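Local coordinates for CghA (Chaetomium globosum, PDB 6KBC), which belongs to a family of two-domain, all-beta proteins related to the calycins and binds the ligand WK1 in a pocket lined by both domains, at residues Y165-Q170 against P186-N191; G221-M226 against R246-P251; Y252-M257 against A273-D278; I281-L286 against T299-R304. All coordinates share one frame; numbering follows the deposited sequence.

Contact 1 (Y165-Q170 against P186-N191); sequences YPTLPQ and PIAMAN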
# COMPACT_ATOMS: atom_id res chain seq x y z
N TYR A 165 -2.89 -13.15 -10.17
CA TYR A 165 -1.66 -13.57 -9.52
C TYR A 165 -1.98 -14.25 -8.19
O TYR A 165 -2.82 -13.75 -7.43
CB TYR A 165 -0.75 -12.37 -9.23
CG TYR A 165 -0.03 -11.73 -10.39
CD1 TYR A 165 -0.51 -11.83 -11.71
CD2 TYR A 165 1.10 -10.96 -10.16
CE1 TYR A 165 0.17 -11.22 -12.75
CE2 TYR A 165 1.77 -10.35 -11.18
CZ TYR A 165 1.30 -10.47 -12.47
OH TYR A 165 2.00 -9.84 -13.46
N PRO A 166 -1.30 -15.34 -7.85
CA PRO A 166 -1.44 -15.90 -6.50
C PRO A 166 -1.00 -14.90 -5.45
O PRO A 166 0.03 -14.24 -5.59
CB PRO A 166 -0.52 -17.13 -6.53
CG PRO A 166 0.46 -16.85 -7.62
CD PRO A 166 -0.29 -16.05 -8.65
N THR A 167 -1.79 -14.77 -4.38
CA THR A 167 -1.52 -13.71 -3.42
C THR A 167 -2.09 -13.92 -2.02
O THR A 167 -1.60 -13.33 -1.05
CB THR A 167 -2.07 -12.39 -3.97
OG1 THR A 167 -1.65 -11.30 -3.13
CG2 THR A 167 -3.61 -12.42 -4.03
N LEU A 168 -3.14 -14.74 -1.89
CA LEU A 168 -3.88 -14.66 -0.64
C LEU A 168 -3.13 -15.40 0.47
O LEU A 168 -2.51 -16.44 0.21
CB LEU A 168 -5.30 -15.23 -0.81
CG LEU A 168 -6.21 -14.40 -1.73
CD1 LEU A 168 -7.54 -15.11 -2.05
CD2 LEU A 168 -6.50 -13.03 -1.12
N PRO A 169 -3.13 -14.88 1.70
CA PRO A 169 -2.42 -15.55 2.78
C PRO A 169 -3.15 -16.81 3.20
O PRO A 169 -4.39 -16.84 3.29
CB PRO A 169 -2.40 -14.52 3.90
CG PRO A 169 -3.63 -13.71 3.66
CD PRO A 169 -3.79 -13.64 2.16
N GLN A 170 -2.38 -17.86 3.46
CA GLN A 170 -2.91 -19.17 3.77
C GLN A 170 -2.93 -19.43 5.27
O GLN A 170 -3.35 -20.51 5.69
CB GLN A 170 -2.08 -20.23 3.06
CG GLN A 170 -2.02 -20.14 1.52
CD GLN A 170 -3.39 -20.03 0.84
OE1 GLN A 170 -3.89 -18.94 0.58
NE2 GLN A 170 -4.01 -21.18 0.59
N PRO A 186 -4.95 -8.46 -1.37
CA PRO A 186 -6.06 -9.24 -1.95
C PRO A 186 -5.99 -9.33 -3.46
O PRO A 186 -6.36 -10.36 -4.03
CB PRO A 186 -7.29 -8.47 -1.47
CG PRO A 186 -6.85 -7.89 -0.16
CD PRO A 186 -5.43 -7.44 -0.43
N ILE A 187 -5.54 -8.27 -4.13
CA ILE A 187 -5.24 -8.34 -5.55
C ILE A 187 -3.82 -7.83 -5.76
O ILE A 187 -3.56 -6.62 -5.62
CB ILE A 187 -6.23 -7.55 -6.41
CG1 ILE A 187 -7.65 -8.05 -6.17
CG2 ILE A 187 -5.84 -7.69 -7.86
CD1 ILE A 187 -8.71 -7.11 -6.70
N ALA A 188 -2.92 -8.75 -6.10
CA ALA A 188 -1.50 -8.43 -6.22
C ALA A 188 -1.24 -7.55 -7.43
O ALA A 188 -0.41 -6.63 -7.37
CB ALA A 188 -0.70 -9.72 -6.31
N MET A 189 -1.92 -7.82 -8.55
CA MET A 189 -1.62 -7.16 -9.81
C MET A 189 -2.89 -7.10 -10.65
O MET A 189 -3.58 -8.12 -10.82
CB MET A 189 -0.53 -7.92 -10.57
CG MET A 189 -0.09 -7.28 -11.87
SD MET A 189 0.43 -5.56 -11.69
CE MET A 189 1.31 -5.46 -13.26
N ALA A 190 -3.19 -5.93 -11.20
CA ALA A 190 -4.39 -5.75 -11.99
C ALA A 190 -4.11 -4.80 -13.14
O ALA A 190 -3.29 -3.89 -13.02
CB ALA A 190 -5.53 -5.20 -11.14
N ASN A 191 -4.77 -5.04 -14.28
CA ASN A 191 -4.95 -3.96 -15.24
C ASN A 191 -5.77 -2.87 -14.59
O ASN A 191 -6.83 -3.14 -14.03
CB ASN A 191 -5.67 -4.42 -16.52
CG ASN A 191 -4.84 -5.36 -17.33
OD1 ASN A 191 -5.35 -6.37 -17.83
ND2 ASN A 191 -3.56 -5.06 -17.48
O HOH W 1 -3.39 -10.42 -9.41
O HOH W 2 -3.97 -11.46 -7.04
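Tyr165 and Met189 lie side by side where the loop after strand 154-162 runs back, in nearly the opposite direction, past the corner that opens the second part of strand 181-200 in the calycin-like N-terminal domain. Met189 CB sits over one face of the Tyr165 ring in a CH-pi contact, 3.5 Å from the ring centroid and 16° off the normal, displaced toward the rim at CE2. Met189 CG continues over the same ring and comes within 3.5 Å of Tyr165 CZ. With CG anti to the backbone N (chi1 -178°), the methionine starts out along the tyrosine, and the bend at chi2 then carries its end away from the loop. Nearer the corner, Tyr165 CB meets Ala188 CB at 3.9 Å. Thr167 works with both branches: its OG1 rests beside the Ala188 methyl while CG2 reaches Pro186 O at 3.4 Å. Leu168 contributes CD2, which packs on Pro186 CA at 3.9 Å.

The next shell fixes these groups. Thr167 OG1 is hydrogen-bonded to Arg185 O, just before the corner, and Tyr276 of the C-terminal domain meets the Tyr165 ring while its hydroxyl is hydrogen-bonded to Pro166 O. Between the two backbones the polar atoms are linked through water, not directly. One water accepts from Tyr165 N at 2.9 Å and donates to Met189 O at 2.7 Å; a second donates to Tyr165 O at 2.6 Å and accepts from Ala188 N.

Contact 2 (G221-M226 against R246-P251); sequences GAFGGM and RAQAGP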
# COMPACT_ATOMS: atom_id res chain seq x y z
N GLY A 221 -1.88 -0.47 -20.49
CA GLY A 221 -0.89 -1.11 -19.65
C GLY A 221 -0.77 -0.53 -18.26
O GLY A 221 0.20 -0.83 -17.56
N ALA A 222 -1.72 0.31 -17.85
CA ALA A 222 -1.68 0.85 -16.49
C ALA A 222 -2.01 -0.27 -15.51
O ALA A 222 -2.82 -1.16 -15.80
CB ALA A 222 -2.67 2.00 -16.34
N PHE A 223 -1.36 -0.24 -14.35
CA PHE A 223 -1.44 -1.36 -13.44
C PHE A 223 -1.57 -0.85 -12.01
O PHE A 223 -1.28 0.31 -11.69
CB PHE A 223 -0.21 -2.28 -13.57
CG PHE A 223 1.09 -1.64 -13.11
CD1 PHE A 223 1.84 -0.86 -13.98
CD2 PHE A 223 1.54 -1.83 -11.82
CE1 PHE A 223 3.03 -0.26 -13.56
CE2 PHE A 223 2.74 -1.24 -11.38
CZ PHE A 223 3.48 -0.45 -12.25
N GLY A 224 -2.01 -1.75 -11.15
CA GLY A 224 -2.18 -1.39 -9.75
C GLY A 224 -2.62 -2.62 -8.99
O GLY A 224 -2.67 -3.72 -9.53
N GLY A 225 -2.93 -2.40 -7.73
CA GLY A 225 -3.36 -3.52 -6.90
C GLY A 225 -4.26 -3.06 -5.80
O GLY A 225 -4.49 -1.87 -5.68
N MET A 226 -4.74 -4.01 -5.02
CA MET A 226 -5.59 -3.73 -3.87
C MET A 226 -4.88 -4.32 -2.65
O MET A 226 -4.52 -5.47 -2.70
CB MET A 226 -6.97 -4.35 -4.05
CG MET A 226 -7.97 -3.82 -3.07
SD MET A 226 -7.92 -4.76 -1.58
CE MET A 226 -8.63 -3.62 -0.42
N ARG A 246 5.23 -0.65 -5.05
CA ARG A 246 4.62 -1.43 -6.12
C ARG A 246 5.32 -1.03 -7.41
O ARG A 246 5.37 0.15 -7.73
CB ARG A 246 3.12 -1.19 -6.25
CG ARG A 246 2.50 -2.13 -7.29
CD ARG A 246 1.06 -1.78 -7.61
NE ARG A 246 0.24 -1.55 -6.42
CZ ARG A 246 -0.18 -2.51 -5.59
NH1 ARG A 246 0.12 -3.79 -5.82
NH2 ARG A 246 -0.93 -2.18 -4.55
N ALA A 247 5.88 -2.01 -8.12
CA ALA A 247 6.67 -1.69 -9.30
C ALA A 247 6.53 -2.81 -10.31
O ALA A 247 6.35 -3.97 -9.95
CB ALA A 247 8.15 -1.51 -8.98
N GLN A 248 6.68 -2.44 -11.58
CA GLN A 248 6.70 -3.40 -12.68
C GLN A 248 7.88 -3.07 -13.59
O GLN A 248 8.08 -1.90 -13.94
CB GLN A 248 5.39 -3.36 -13.48
CG GLN A 248 5.42 -4.32 -14.70
CD GLN A 248 4.11 -4.35 -15.45
OE1 GLN A 248 3.51 -3.31 -15.73
NE2 GLN A 248 3.63 -5.55 -15.75
N ALA A 249 8.66 -4.08 -13.93
CA ALA A 249 9.81 -3.90 -14.83
C ALA A 249 9.95 -5.16 -15.66
O ALA A 249 10.29 -6.22 -15.13
CB ALA A 249 11.10 -3.62 -14.05
N GLY A 250 9.69 -5.05 -16.96
CA GLY A 250 9.71 -6.22 -17.81
C GLY A 250 8.71 -7.25 -17.33
O GLY A 250 7.56 -6.94 -17.04
N PRO A 251 9.16 -8.50 -17.19
CA PRO A 251 8.25 -9.55 -16.69
C PRO A 251 8.01 -9.49 -15.19
O PRO A 251 7.19 -10.27 -14.68
CB PRO A 251 8.99 -10.84 -17.05
CG PRO A 251 10.43 -10.45 -16.92
CD PRO A 251 10.52 -9.02 -17.40
O HOH W 3 1.48 -3.13 -17.55
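Phe223 turns one face of its ring to the side chain of Gln248, whose CB lies 4.0 Å from the ring centroid, 21° off the normal and shifted toward CZ. Farther out, Gln248 OE1 comes to 3.4 Å from Phe223 CD1, with the amide and ring planes 61° apart. The phenylalanine reaches across by setting CG between its backbone N and carbonyl carbon (chi1 68°), while the glutamine is extended. A water closes this end of the contact, donating to Gly221 O at 2.6 Å and to Gln248 OE1 at 2.7 Å. Met189 of strand 181-200 packs against both Phe223 and Gln248.

At the other end, Arg246 bends at chi3 and lays its guanidinium flat on the backbone of two glycines. Gly225 N lies over the centre of one face, 3.5 Å from Arg246 CZ, and Arg246 CD touches Gly224 CA at 3.9 Å. Having no side chain, Gly225 lets the flat group settle directly on its peptide.

The strands 223-226 and 246-249 are not paired with each other: their axes stay 8.3 Å apart, and the side chains bridge between the N-terminal and C-terminal domains. Asp52 ties the layers together, with OD2 in a salt bridge to Arg246 NE and OD1 accepting from Gly225 N; Asp227 forms a second salt bridge, to Arg246 NH2. Two carboxylates on one buried guanidinium would favour the charged arginine and hold its rotation at the domain interface.

Contact 3 (Y252-M257 against A273-D278); sequences YVMAVM and AALYRD. With WK1 ((2S)-3-[(2S,4E)-4-[[(1R,2S,4aR,6S,8R,8aS)-2-[(E)-but-2-en-2-yl]-6,8-dimethyl-1,2,4a,5,6,7,8,8a-octahydronaphthalen-1-yl]-oxidanyl-methylidene]-3,5-bis(oxidanylidene)pyrrolidin-2-yl]-2-methyl-2-oxidanyl-propanoic acid), chain B.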
# COMPACT_ATOMS: atom_id res chain seq x y z
N TYR A 252 8.68 -8.60 -14.47
CA TYR A 252 8.67 -8.62 -13.01
C TYR A 252 7.63 -7.67 -12.46
O TYR A 252 7.53 -6.51 -12.89
CB TYR A 252 10.05 -8.24 -12.45
CG TYR A 252 11.10 -9.24 -12.79
CD1 TYR A 252 11.08 -10.51 -12.25
CD2 TYR A 252 12.09 -8.93 -13.71
CE1 TYR A 252 12.05 -11.44 -12.59
CE2 TYR A 252 13.05 -9.84 -14.05
CZ TYR A 252 13.03 -11.09 -13.49
OH TYR A 252 14.01 -11.99 -13.83
N VAL A 253 6.87 -8.15 -11.48
CA VAL A 253 5.99 -7.31 -10.68
C VAL A 253 6.37 -7.52 -9.22
O VAL A 253 6.49 -8.66 -8.77
CB VAL A 253 4.51 -7.64 -10.93
CG1 VAL A 253 3.63 -6.96 -9.90
CG2 VAL A 253 4.12 -7.21 -12.35
N MET A 254 6.57 -6.42 -8.51
CA MET A 254 7.01 -6.51 -7.12
C MET A 254 6.17 -5.60 -6.25
O MET A 254 5.80 -4.49 -6.66
CB MET A 254 8.51 -6.18 -6.95
CG MET A 254 8.90 -4.73 -7.13
SD MET A 254 10.53 -4.52 -7.91
CE MET A 254 10.40 -5.42 -9.47
N ALA A 255 5.85 -6.08 -5.05
CA ALA A 255 5.04 -5.32 -4.12
C ALA A 255 5.58 -5.59 -2.73
O ALA A 255 5.94 -6.72 -2.41
CB ALA A 255 3.55 -5.68 -4.23
N VAL A 256 5.70 -4.53 -1.94
CA VAL A 256 6.43 -4.61 -0.68
C VAL A 256 5.70 -3.79 0.36
O VAL A 256 5.24 -2.68 0.08
CB VAL A 256 7.88 -4.09 -0.80
CG1 VAL A 256 8.57 -4.06 0.57
CG2 VAL A 256 8.68 -4.96 -1.76
N MET A 257 5.61 -4.32 1.57
CA MET A 257 5.32 -3.53 2.76
C MET A 257 6.35 -3.99 3.78
O MET A 257 6.24 -5.12 4.28
CB MET A 257 3.89 -3.76 3.26
CG MET A 257 3.45 -2.83 4.40
SD MET A 257 4.03 -1.11 4.40
CE MET A 257 2.90 -0.50 3.18
N ALA A 273 5.90 -9.17 1.30
CA ALA A 273 6.31 -8.74 -0.03
C ALA A 273 6.21 -9.91 -0.98
O ALA A 273 6.18 -11.08 -0.58
CB ALA A 273 7.75 -8.20 -0.04
N ALA A 274 6.22 -9.59 -2.27
CA ALA A 274 6.12 -10.63 -3.28
C ALA A 274 6.79 -10.14 -4.55
O ALA A 274 6.67 -8.97 -4.92
CB ALA A 274 4.65 -10.99 -3.55
N LEU A 275 7.49 -11.05 -5.21
CA LEU A 275 8.01 -10.82 -6.55
C LEU A 275 7.38 -11.84 -7.48
O LEU A 275 7.33 -13.04 -7.16
CB LEU A 275 9.52 -10.92 -6.60
CG LEU A 275 10.13 -10.73 -7.99
CD1 LEU A 275 9.97 -9.29 -8.47
CD2 LEU A 275 11.60 -11.15 -7.95
N TYR A 276 6.88 -11.37 -8.61
CA TYR A 276 6.31 -12.23 -9.63
C TYR A 276 7.14 -12.07 -10.89
O TYR A 276 7.70 -11.01 -11.13
CB TYR A 276 4.87 -11.86 -9.91
CG TYR A 276 3.97 -11.92 -8.71
CD1 TYR A 276 3.85 -10.82 -7.86
CD2 TYR A 276 3.21 -13.06 -8.43
CE1 TYR A 276 3.02 -10.87 -6.76
CE2 TYR A 276 2.38 -13.11 -7.33
CZ TYR A 276 2.29 -12.02 -6.50
OH TYR A 276 1.47 -12.04 -5.40
N ARG A 277 7.23 -13.14 -11.67
CA ARG A 277 7.79 -13.08 -13.01
C ARG A 277 6.75 -13.67 -13.95
O ARG A 277 6.39 -14.84 -13.81
CB ARG A 277 9.11 -13.85 -13.10
CG ARG A 277 9.84 -13.62 -14.42
CD ARG A 277 11.08 -14.50 -14.54
NE ARG A 277 12.13 -13.85 -15.33
CZ ARG A 277 12.14 -13.75 -16.66
NH1 ARG A 277 11.15 -14.27 -17.38
NH2 ARG A 277 13.14 -13.14 -17.27
N ASP A 278 6.26 -12.85 -14.87
CA ASP A 278 5.16 -13.23 -15.76
C ASP A 278 4.00 -13.83 -14.99
O ASP A 278 3.38 -14.80 -15.41
CB ASP A 278 5.63 -14.19 -16.84
CG ASP A 278 6.59 -13.55 -17.80
OD1 ASP A 278 6.25 -12.47 -18.33
OD2 ASP A 278 7.68 -14.13 -18.02
O WK1 B . -1.84 11.63 3.91
C17 WK1 B . -1.59 10.91 2.98
O1 WK1 B . -2.04 11.10 1.89
C19 WK1 B . -0.71 9.74 3.16
O2 WK1 B . -0.14 9.70 4.43
C18 WK1 B . 0.44 9.86 2.21
C20 WK1 B . -1.62 8.57 2.96
C22 WK1 B . -0.85 7.33 2.72
N WK1 B . -1.58 6.14 2.33
C21 WK1 B . -1.15 5.10 3.03
O5 WK1 B . -1.62 3.89 2.86
C23 WK1 B . -0.02 6.84 3.79
O4 WK1 B . 0.83 7.56 4.50
C24 WK1 B . -0.12 5.45 4.03
C16 WK1 B . 0.61 4.65 5.01
O3 WK1 B . 1.47 5.26 5.74
C9 WK1 B . 0.47 3.19 5.05
C8 WK1 B . 1.49 2.78 3.95
C12 WK1 B . 1.58 3.62 2.69
C13 WK1 B . 0.94 3.31 1.58
C90 WK1 B . 1.04 4.16 0.36
C14 WK1 B . 2.43 4.84 2.67
C7 WK1 B . 2.89 2.71 4.48
C6 WK1 B . 3.12 1.99 5.54
C3 WK1 B . 1.94 1.52 6.32
C4 WK1 B . 0.82 2.54 6.38
C5 WK1 B . -0.40 1.83 6.93
C11 WK1 B . -1.49 2.81 7.21
C2 WK1 B . 2.22 0.90 7.66
C1 WK1 B . 1.02 0.05 7.96
C10 WK1 B . 1.16 -0.84 9.15
C WK1 B . -0.14 0.98 8.16
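Tyr252 slants across Arg277, its neighbour across the antiparallel hairpin of strands 252-261 and 269-277. Its CG lies anti to the carbonyl carbon (chi1 -65°), which sends the ring over toward the neighbouring strand. From the base outward, Tyr252 CB touches Leu275 CD1 at 4.1 Å, CD1 passes Tyr276 O at 3.6 Å with that carbonyl near the plane of the ring, and CE1 lies 3.6 Å from Arg277 CG. At the tip, the hydroxyl accepts a hydrogen bond of 3.0 Å from Arg277 NE. Tyr252 OH lies close to the guanidinium plane, which stands almost perpendicular to the ring (88°).

The strands beneath are held by two hydrogen-bonded pairs, Val253 with Tyr276 and Ala255 with Ala274, each bonded in both directions. On the side of the sheet that carries Tyr252, Met254 CB meets Leu275 CD1 at 3.8 Å and Val256 CG2 packs on Ala273 CB; Leu327 packs on Met254 and Val256, and Phe329 on Met254 and Leu275. At the far end Met257, part of the ligand pocket, places its SD 3.4 Å from C6 of WK1.

Glu380 joins the polar end, with OE2 hydrogen-bonded to Tyr252 OH and OE1 in a salt bridge to Arg277 NH2; a longer salt bridge links Arg277 NH1 to Asp278 OD2 (3.5 Å). The phenol oxygen is thus gripped by Arg277 and Glu380, and the two carboxylates would be expected to offset the arginine's charge.

Contact 4 (I281-L286 against T299-R304); sequences IVSNAL and TADAVR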
# COMPACT_ATOMS: atom_id res chain seq x y z
N ILE A 281 4.52 -16.41 -8.92
CA ILE A 281 5.22 -15.90 -7.74
C ILE A 281 6.57 -16.59 -7.65
O ILE A 281 6.68 -17.82 -7.67
CB ILE A 281 4.38 -16.08 -6.47
CG1 ILE A 281 5.04 -15.34 -5.29
CG2 ILE A 281 4.07 -17.55 -6.19
CD1 ILE A 281 4.06 -14.82 -4.28
N VAL A 282 7.64 -15.79 -7.61
CA VAL A 282 8.98 -16.35 -7.58
C VAL A 282 9.69 -16.04 -6.27
O VAL A 282 10.70 -16.69 -5.96
CB VAL A 282 9.81 -15.91 -8.80
CG1 VAL A 282 9.17 -16.45 -10.10
CG2 VAL A 282 9.95 -14.38 -8.86
N SER A 283 9.18 -15.10 -5.48
CA SER A 283 9.62 -14.91 -4.11
C SER A 283 8.40 -14.52 -3.28
O SER A 283 7.83 -13.44 -3.47
CB SER A 283 10.72 -13.85 -4.01
OG SER A 283 11.26 -13.79 -2.68
N ASN A 284 8.00 -15.40 -2.36
CA ASN A 284 6.97 -15.09 -1.38
C ASN A 284 7.68 -14.60 -0.13
O ASN A 284 7.96 -15.36 0.80
CB ASN A 284 6.10 -16.32 -1.12
CG ASN A 284 5.00 -16.06 -0.12
OD1 ASN A 284 4.68 -14.93 0.18
ND2 ASN A 284 4.41 -17.13 0.40
N ALA A 285 7.98 -13.31 -0.10
CA ALA A 285 8.98 -12.77 0.82
C ALA A 285 8.30 -12.30 2.09
O ALA A 285 7.78 -11.18 2.17
CB ALA A 285 9.77 -11.65 0.15
N LEU A 286 8.31 -13.15 3.11
CA LEU A 286 7.80 -12.80 4.43
C LEU A 286 8.95 -12.61 5.41
O LEU A 286 8.71 -12.50 6.62
CB LEU A 286 6.85 -13.89 4.91
CG LEU A 286 5.67 -14.10 3.97
CD1 LEU A 286 4.89 -15.33 4.40
CD2 LEU A 286 4.77 -12.84 3.95
N THR A 299 17.35 -19.87 3.34
CA THR A 299 16.53 -20.90 3.96
C THR A 299 15.04 -20.59 3.86
O THR A 299 14.22 -21.41 4.29
CB THR A 299 16.92 -21.09 5.43
OG1 THR A 299 16.59 -19.91 6.17
CG2 THR A 299 18.42 -21.35 5.52
N ALA A 300 14.69 -19.42 3.35
CA ALA A 300 13.31 -19.07 3.06
C ALA A 300 13.34 -17.95 2.03
O ALA A 300 14.35 -17.26 1.88
CB ALA A 300 12.54 -18.61 4.30
N ASP A 301 12.23 -17.80 1.32
CA ASP A 301 12.08 -16.64 0.45
C ASP A 301 12.24 -15.38 1.29
O ASP A 301 11.79 -15.32 2.45
CB ASP A 301 10.71 -16.64 -0.22
CG ASP A 301 10.56 -17.71 -1.33
OD1 ASP A 301 11.48 -18.53 -1.59
OD2 ASP A 301 9.47 -17.71 -1.93
N ALA A 302 12.86 -14.37 0.72
CA ALA A 302 13.13 -13.19 1.52
C ALA A 302 13.31 -12.01 0.60
O ALA A 302 13.53 -12.17 -0.61
CB ALA A 302 14.38 -13.39 2.41
N VAL A 303 13.19 -10.82 1.17
CA VAL A 303 13.54 -9.61 0.45
C VAL A 303 14.43 -8.78 1.36
O VAL A 303 14.26 -8.78 2.59
CB VAL A 303 12.30 -8.82 -0.00
CG1 VAL A 303 11.52 -8.29 1.17
CG2 VAL A 303 12.73 -7.68 -0.95
N ARG A 304 15.42 -8.14 0.77
CA ARG A 304 16.25 -7.15 1.45
C ARG A 304 15.93 -5.79 0.86
O ARG A 304 15.96 -5.61 -0.36
CB ARG A 304 17.73 -7.49 1.26
CG ARG A 304 18.69 -6.53 1.95
CD ARG A 304 20.08 -7.05 1.76
NE ARG A 304 20.47 -7.13 0.35
CZ ARG A 304 21.01 -6.12 -0.32
NH1 ARG A 304 21.20 -4.95 0.28
NH2 ARG A 304 21.36 -6.26 -1.59
O HOH W 4 9.58 -15.79 3.80
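Asp301 reaches over the bulged strand 281-285 and takes the backbone N-H of Asn284 with OD2, at 2.8 Å and an N-H...O angle of 163°. This is the tight part of the contact. The N-H arrives on the anti side of OD2, 26° out of the carboxylate plane. The backbone puts Asp301 CB 3.2 Å from Asn284 O, and with CG anti to the carbonyl carbon (chi1 -72°) the carboxylate turns onto the Asn284 amide. Just before this site, Val282 and Ser283 both face Leu275, a classic beta bulge.

Ala285 continues the close fit with apolar atoms. Its CB presses on the backbone of the crossing strand, 3.6 Å from Ala302 C, and meets Val303 CB at 3.8 Å; Phe329 of strand 324-330 packs on both Ala285 and Val303. Strands 281-285 and 302-304 run almost at right angles, so the closest residues are few.

Toward the Leu286 end the fit is looser and a water fills in. It donates to Asp301 O at 2.6 Å and accepts from Leu286 N at 3.0 Å, joining two backbones that do not bond directly. Asn284, partly exposed, points the end of its side chain away from Asp301.

The second carboxylate oxygen, Asp301 OD1, accepts from Ala332 N. With each oxygen holding a main-chain N-H, the aspartate ties together two separate stretches of backbone, an environment that would favour its ionised form.

How the contacts relate
Along the chain the contacts follow in series, each closing before the next opens. Contact 1 lies in the N-terminal domain and contact 2 spans the two domains, their centres 12 Å apart and joined through the neighbouring strands 181-200 and 223-231. Contacts 2, 3 and 4 then step through consecutive strands of the C-terminal sheet: 239-249, 252-261, 269-277 and 280-285, with contact 3 centred 9 Å from contact 2 and 10 Å from contact 4. Contacts 2 and 4 do not touch. Contacts 1 and 3 each touch all the others, contact 1 reaching contact 4 where Pro166 packs on Ile281, so the C-terminal hairpin that carries Met257 to WK1 is also packed against the N-terminal domain.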